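Local atomic coordinates of N-acetylglucosaminidase (Paenibacillus barengoltzii, PDB entry 6INX), a protein that probably hydrolyses the glycosidic bonds of beta-linked N-acetylglucosamine in glycans, as a glycoside hydrolase of family 18. Residues 158-171 and 211-225. Sequence-based numbering, arbitrary orientation.
Sequences AGADQYYIDGTEMA and ISVDASVNLFVRAGV
Phe220 carries an apolar packing contact between helix 213-222, on the outside of the barrel, and the chain that leaves strand 153-159 and turns through helix 162-166 into helix 170-173. Ile165 CD1 lies over one face of the Phe220 ring, 3.6 Å from the centroid and only 3° off the normal, a CH-pi contact. With CG1 of Ile165 beside the backbone N (chi1 -58°), Ile165 CD1 reaches that face and also meets Ala223 CB at 3.8 Å. At the ring's edge, Phe220 CZ comes within 3.1 Å of Gly159 O, a buried carbonyl without a hydrogen-bond partner, while Tyr164 CD1 touches the same CZ at 3.7 Å. Met170 approaches obliquely as a Met-aromatic contact, its CE going on to Val225 CG2. In this TIM barrel of family 18, strands 153-159 and 179-183 are parallel neighbours, and Leu182 of the latter also packs on Phe220. Replacing Phe220 with an alanine is likely to leave Ile165 CD1 without the face it rests on and Met170 without its aromatic partner. One turn earlier, Ser216 OG donates to Ala160 O over 2.8 Å, in the carbonyl plane on a lone pair. Leu219 CD2 meets Gln162 OE1, and Gln162 NE2 bonds Asp166 OD1 from above the carboxylate plane. Beside the Schellman motif at Gly224, a water donates to Ala223 O at 2.7 Å and accepts from Ala171 N.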
loop_
_atom_site.group_PDB
_atom_site.type_symbol
_atom_site.label_atom_id
_atom_site.label_comp_id
_atom_site.label_asym_id
_atom_site.label_seq_id
_atom_site.Cartn_x
_atom_site.Cartn_y
_atom_site.Cartn_z
ATOM N N ALA A 158 -14.870 -6.068 -7.699
ATOM C CA ALA A 158 -14.158 -4.836 -7.410
ATOM C C ALA A 158 -12.854 -5.119 -6.683
ATOM O O ALA A 158 -12.773 -6.043 -5.870
ATOM C CB ALA A 158 -15.025 -3.922 -6.540
ATOM N N GLY A 159 -11.839 -4.308 -6.978
ATOM C CA GLY A 159 -10.618 -4.341 -6.198
ATOM C C GLY A 159 -10.855 -3.912 -4.765
ATOM O O GLY A 159 -11.744 -3.115 -4.471
ATOM N N ALA A 160 -10.020 -4.415 -3.859
ATOM C CA ALA A 160 -10.353 -4.324 -2.444
ATOM C C ALA A 160 -9.844 -3.063 -1.752
ATOM O O ALA A 160 -10.401 -2.678 -0.721
ATOM C CB ALA A 160 -9.787 -5.531 -1.694
ATOM N N ASP A 161 -8.830 -2.407 -2.282
ATOM C CA ASP A 161 -8.092 -1.397 -1.536
ATOM C C ASP A 161 -8.470 0.007 -2.008
ATOM O O ASP A 161 -9.297 0.200 -2.914
ATOM C CB ASP A 161 -6.587 -1.660 -1.662
ATOM C CG ASP A 161 -5.794 -1.247 -0.422
ATOM O OD1 ASP A 161 -6.283 -0.425 0.378
ATOM O OD2 ASP A 161 -4.657 -1.745 -0.276
ATOM N N GLN A 162 -7.806 0.991 -1.395
ATOM C CA GLN A 162 -8.121 2.399 -1.615
ATOM C C GLN A 162 -8.068 2.779 -3.091
ATOM O O GLN A 162 -8.867 3.599 -3.550
ATOM C CB GLN A 162 -7.150 3.274 -0.816
ATOM C CG GLN A 162 -7.465 4.764 -0.870
ATOM C CD GLN A 162 -8.723 5.138 -0.114
ATOM O OE1 GLN A 162 -8.881 4.790 1.059
ATOM N NE2 GLN A 162 -9.620 5.853 -0.774
ATOM N N TYR A 163 -7.110 2.228 -3.840
ATOM C CA TYR A 163 -7.006 2.585 -5.253
ATOM C C TYR A 163 -8.340 2.424 -5.967
ATOM O O TYR A 163 -8.675 3.217 -6.858
ATOM C CB TYR A 163 -5.920 1.750 -5.952
ATOM C CG TYR A 163 -6.232 0.267 -6.033
ATOM C CD1 TYR A 163 -5.780 -0.616 -5.060
ATOM C CD2 TYR A 163 -6.996 -0.255 -7.076
ATOM C CE1 TYR A 163 -6.077 -1.971 -5.127
ATOM C CE2 TYR A 163 -7.304 -1.616 -7.138
ATOM C CZ TYR A 163 -6.838 -2.458 -6.156
ATOM O OH TYR A 163 -7.132 -3.801 -6.205
ATOM N N TYR A 164 -9.104 1.386 -5.617
ATOM C CA TYR A 164 -10.314 1.105 -6.385
ATOM C C TYR A 164 -11.384 2.151 -6.107
ATOM O O TYR A 164 -12.073 2.610 -7.033
ATOM C CB TYR A 164 -10.836 -0.303 -6.085
ATOM C CG TYR A 164 -11.922 -0.711 -7.061
ATOM C CD1 TYR A 164 -13.261 -0.425 -6.790
ATOM C CD2 TYR A 164 -11.603 -1.342 -8.263
ATOM C CE1 TYR A 164 -14.264 -0.780 -7.678
ATOM C CE2 TYR A 164 -12.597 -1.705 -9.167
ATOM C CZ TYR A 164 -13.923 -1.416 -8.868
ATOM O OH TYR A 164 -14.919 -1.764 -9.754
ATOM N N ILE A 165 -11.519 2.547 -4.840
ATOM C CA ILE A 165 -12.408 3.641 -4.467
ATOM C C ILE A 165 -12.014 4.912 -5.205
ATOM O O ILE A 165 -12.868 5.648 -5.712
ATOM C CB ILE A 165 -12.356 3.839 -2.940
ATOM C CG1 ILE A 165 -12.755 2.551 -2.210
ATOM C CG2 ILE A 165 -13.224 5.023 -2.517
ATOM C CD1 ILE A 165 -14.195 2.143 -2.442
ATOM N N ASP A 166 -10.705 5.187 -5.285
ATOM C CA ASP A 166 -10.230 6.411 -5.914
ATOM C C ASP A 166 -10.463 6.415 -7.416
ATOM O O ASP A 166 -10.521 7.493 -8.012
ATOM C CB ASP A 166 -8.736 6.608 -5.634
ATOM C CG ASP A 166 -8.440 6.868 -4.163
ATOM O OD1 ASP A 166 -9.391 7.143 -3.399
ATOM O OD2 ASP A 166 -7.255 6.817 -3.777
ATOM N N GLY A 167 -10.597 5.246 -8.042
ATOM C CA GLY A 167 -10.823 5.174 -9.470
ATOM C C GLY A 167 -12.262 4.986 -9.888
ATOM O O GLY A 167 -12.524 4.805 -11.085
ATOM N N THR A 168 -13.210 5.038 -8.949
ATOM C CA THR A 168 -14.617 4.805 -9.253
ATOM C C THR A 168 -15.485 5.785 -8.472
ATOM O O THR A 168 -15.002 6.541 -7.621
ATOM C CB THR A 168 -15.035 3.379 -8.881
ATOM O OG1 THR A 168 -14.749 3.161 -7.497
ATOM C CG2 THR A 168 -14.262 2.357 -9.697
ATOM N N GLU A 169 -16.780 5.749 -8.769
ATOM C CA GLU A 169 -17.815 6.513 -8.065
ATOM C C GLU A 169 -18.777 5.511 -7.429
ATOM O O GLU A 169 -19.891 5.329 -7.914
ATOM C CB GLU A 169 -18.570 7.428 -9.059
ATOM C CG GLU A 169 -17.698 8.377 -9.864
ATOM C CD GLU A 169 -18.453 9.097 -10.991
ATOM O OE1 GLU A 169 -19.445 8.557 -11.535
ATOM O OE2 GLU A 169 -18.044 10.220 -11.347
ATOM N N MET A 170 -18.344 4.856 -6.346
ATOM C CA MET A 170 -19.062 3.674 -5.880
ATOM C C MET A 170 -20.476 3.991 -5.403
ATOM O O MET A 170 -21.362 3.142 -5.523
ATOM C CB MET A 170 -18.261 2.939 -4.805
ATOM C CG MET A 170 -17.081 2.128 -5.364
ATOM S SD MET A 170 -17.505 1.004 -6.725
ATOM C CE MET A 170 -18.850 0.091 -5.958
ATOM N N ALA A 171 -20.712 5.200 -4.888
ATOM C CA ALA A 171 -22.062 5.550 -4.459
ATOM C C ALA A 171 -23.024 5.582 -5.638
ATOM O O ALA A 171 -24.210 5.275 -5.482
ATOM C CB ALA A 171 -22.048 6.905 -3.753
ATOM N N ILE A 211 -4.491 -3.391 4.436
ATOM C CA ILE A 211 -5.756 -3.876 3.891
ATOM C C ILE A 211 -6.115 -5.243 4.478
ATOM O O ILE A 211 -5.266 -5.991 4.969
ATOM C CB ILE A 211 -5.700 -3.892 2.349
ATOM C CG1 ILE A 211 -7.101 -3.977 1.714
ATOM C CG2 ILE A 211 -4.820 -5.032 1.867
ATOM C CD1 ILE A 211 -8.051 -2.843 2.083
ATOM N N SER A 212 -7.411 -5.554 4.429
ATOM C CA SER A 212 -7.996 -6.789 4.937
ATOM C C SER A 212 -9.441 -6.792 4.453
ATOM O O SER A 212 -9.924 -5.790 3.922
ATOM C CB SER A 212 -7.945 -6.853 6.471
ATOM O OG SER A 212 -8.737 -5.824 7.047
ATOM N N VAL A 213 -10.137 -7.921 4.648
ATOM C CA VAL A 213 -11.577 -7.947 4.377
ATOM C C VAL A 213 -12.276 -6.836 5.150
ATOM O O VAL A 213 -13.049 -6.048 4.594
ATOM C CB VAL A 213 -12.188 -9.313 4.744
ATOM C CG1 VAL A 213 -13.728 -9.227 4.687
ATOM C CG2 VAL A 213 -11.661 -10.431 3.864
ATOM N N ASP A 214 -11.998 -6.764 6.457
ATOM C CA ASP A 214 -12.658 -5.793 7.316
ATOM C C ASP A 214 -12.367 -4.366 6.851
ATOM O O ASP A 214 -13.277 -3.535 6.748
ATOM C CB ASP A 214 -12.184 -6.048 8.755
ATOM C CG ASP A 214 -12.758 -5.078 9.765
ATOM O OD1 ASP A 214 -13.993 -4.904 9.839
ATOM O OD2 ASP A 214 -11.935 -4.516 10.527
ATOM N N ALA A 215 -11.101 -4.064 6.546
ATOM C CA ALA A 215 -10.780 -2.711 6.096
ATOM C C ALA A 215 -11.414 -2.406 4.743
ATOM O O ALA A 215 -11.842 -1.272 4.496
ATOM C CB ALA A 215 -9.266 -2.501 6.038
ATOM N N SER A 216 -11.496 -3.407 3.864
ATOM C CA SER A 216 -12.095 -3.213 2.544
ATOM C C SER A 216 -13.590 -2.941 2.656
ATOM O O SER A 216 -14.101 -2.000 2.043
ATOM C CB SER A 216 -11.801 -4.433 1.658
ATOM O OG SER A 216 -12.380 -4.275 0.371
ATOM N N VAL A 217 -14.301 -3.763 3.436
ATOM C CA VAL A 217 -15.724 -3.537 3.674
ATOM C C VAL A 217 -15.954 -2.127 4.204
ATOM O O VAL A 217 -16.810 -1.387 3.711
ATOM C CB VAL A 217 -16.279 -4.613 4.622
ATOM C CG1 VAL A 217 -17.711 -4.265 5.041
ATOM C CG2 VAL A 217 -16.209 -5.999 3.968
ATOM N N ASN A 218 -15.160 -1.723 5.194
ATOM C CA ASN A 218 -15.294 -0.378 5.735
ATOM C C ASN A 218 -15.084 0.692 4.660
ATOM O O ASN A 218 -15.829 1.678 4.611
ATOM C CB ASN A 218 -14.338 -0.211 6.913
ATOM C CG ASN A 218 -14.828 -0.929 8.157
ATOM O OD1 ASN A 218 -15.997 -1.306 8.247
ATOM N ND2 ASN A 218 -13.935 -1.128 9.121
ATOM N N LEU A 219 -14.086 0.516 3.783
ATOM C CA LEU A 219 -13.869 1.479 2.700
ATOM C C LEU A 219 -15.093 1.587 1.797
ATOM O O LEU A 219 -15.524 2.691 1.437
ATOM C CB LEU A 219 -12.666 1.054 1.857
ATOM C CG LEU A 219 -11.258 1.228 2.410
ATOM C CD1 LEU A 219 -10.245 0.703 1.394
ATOM C CD2 LEU A 219 -10.995 2.686 2.736
ATOM N N PHE A 220 -15.655 0.446 1.403
ATOM C CA PHE A 220 -16.776 0.469 0.472
ATOM C C PHE A 220 -18.053 0.977 1.134
ATOM O O PHE A 220 -18.850 1.664 0.492
ATOM C CB PHE A 220 -16.958 -0.916 -0.157
ATOM C CG PHE A 220 -16.022 -1.165 -1.311
ATOM C CD1 PHE A 220 -16.459 -0.976 -2.611
ATOM C CD2 PHE A 220 -14.700 -1.532 -1.101
ATOM C CE1 PHE A 220 -15.592 -1.170 -3.688
ATOM C CE2 PHE A 220 -13.831 -1.733 -2.175
ATOM C CZ PHE A 220 -14.283 -1.553 -3.469
ATOM N N VAL A 221 -18.274 0.641 2.407
ATOM C CA VAL A 221 -19.423 1.200 3.122
ATOM C C VAL A 221 -19.316 2.717 3.190
ATOM O O VAL A 221 -20.278 3.441 2.910
ATOM C CB VAL A 221 -19.535 0.577 4.522
ATOM C CG1 VAL A 221 -20.580 1.325 5.350
ATOM C CG2 VAL A 221 -19.890 -0.886 4.418
ATOM N N ARG A 222 -18.133 3.221 3.560
ATOM C CA ARG A 222 -17.935 4.662 3.649
ATOM C C ARG A 222 -18.044 5.334 2.290
ATOM O O ARG A 222 -18.416 6.510 2.212
ATOM C CB ARG A 222 -16.598 4.974 4.316
ATOM C CG ARG A 222 -16.703 4.842 5.812
ATOM C CD ARG A 222 -15.378 4.763 6.531
ATOM N NE ARG A 222 -15.561 4.011 7.771
ATOM C CZ ARG A 222 -14.772 3.022 8.172
ATOM N NH1 ARG A 222 -13.709 2.688 7.450
ATOM N NH2 ARG A 222 -15.029 2.386 9.308
ATOM N N ALA A 223 -17.740 4.605 1.218
ATOM C CA ALA A 223 -17.883 5.129 -0.132
ATOM C C ALA A 223 -19.328 5.109 -0.612
ATOM O O ALA A 223 -19.619 5.669 -1.675
ATOM C CB ALA A 223 -16.978 4.345 -1.092
ATOM N N GLY A 224 -20.235 4.480 0.132
ATOM C CA GLY A 224 -21.645 4.521 -0.186
ATOM C C GLY A 224 -22.267 3.241 -0.710
ATOM O O GLY A 224 -23.385 3.295 -1.233
ATOM N N VAL A 225 -21.609 2.097 -0.575
ATOM C CA VAL A 225 -22.184 0.814 -0.975
ATOM C C VAL A 225 -22.985 0.274 0.205
ATOM O O VAL A 225 -22.417 0.114 1.296
ATOM C CB VAL A 225 -21.113 -0.190 -1.407
ATOM C CG1 VAL A 225 -21.780 -1.494 -1.829
ATOM C CG2 VAL A 225 -20.257 0.386 -2.531
HETATM O O HOH W 1 -18.440 7.154 -3.606
#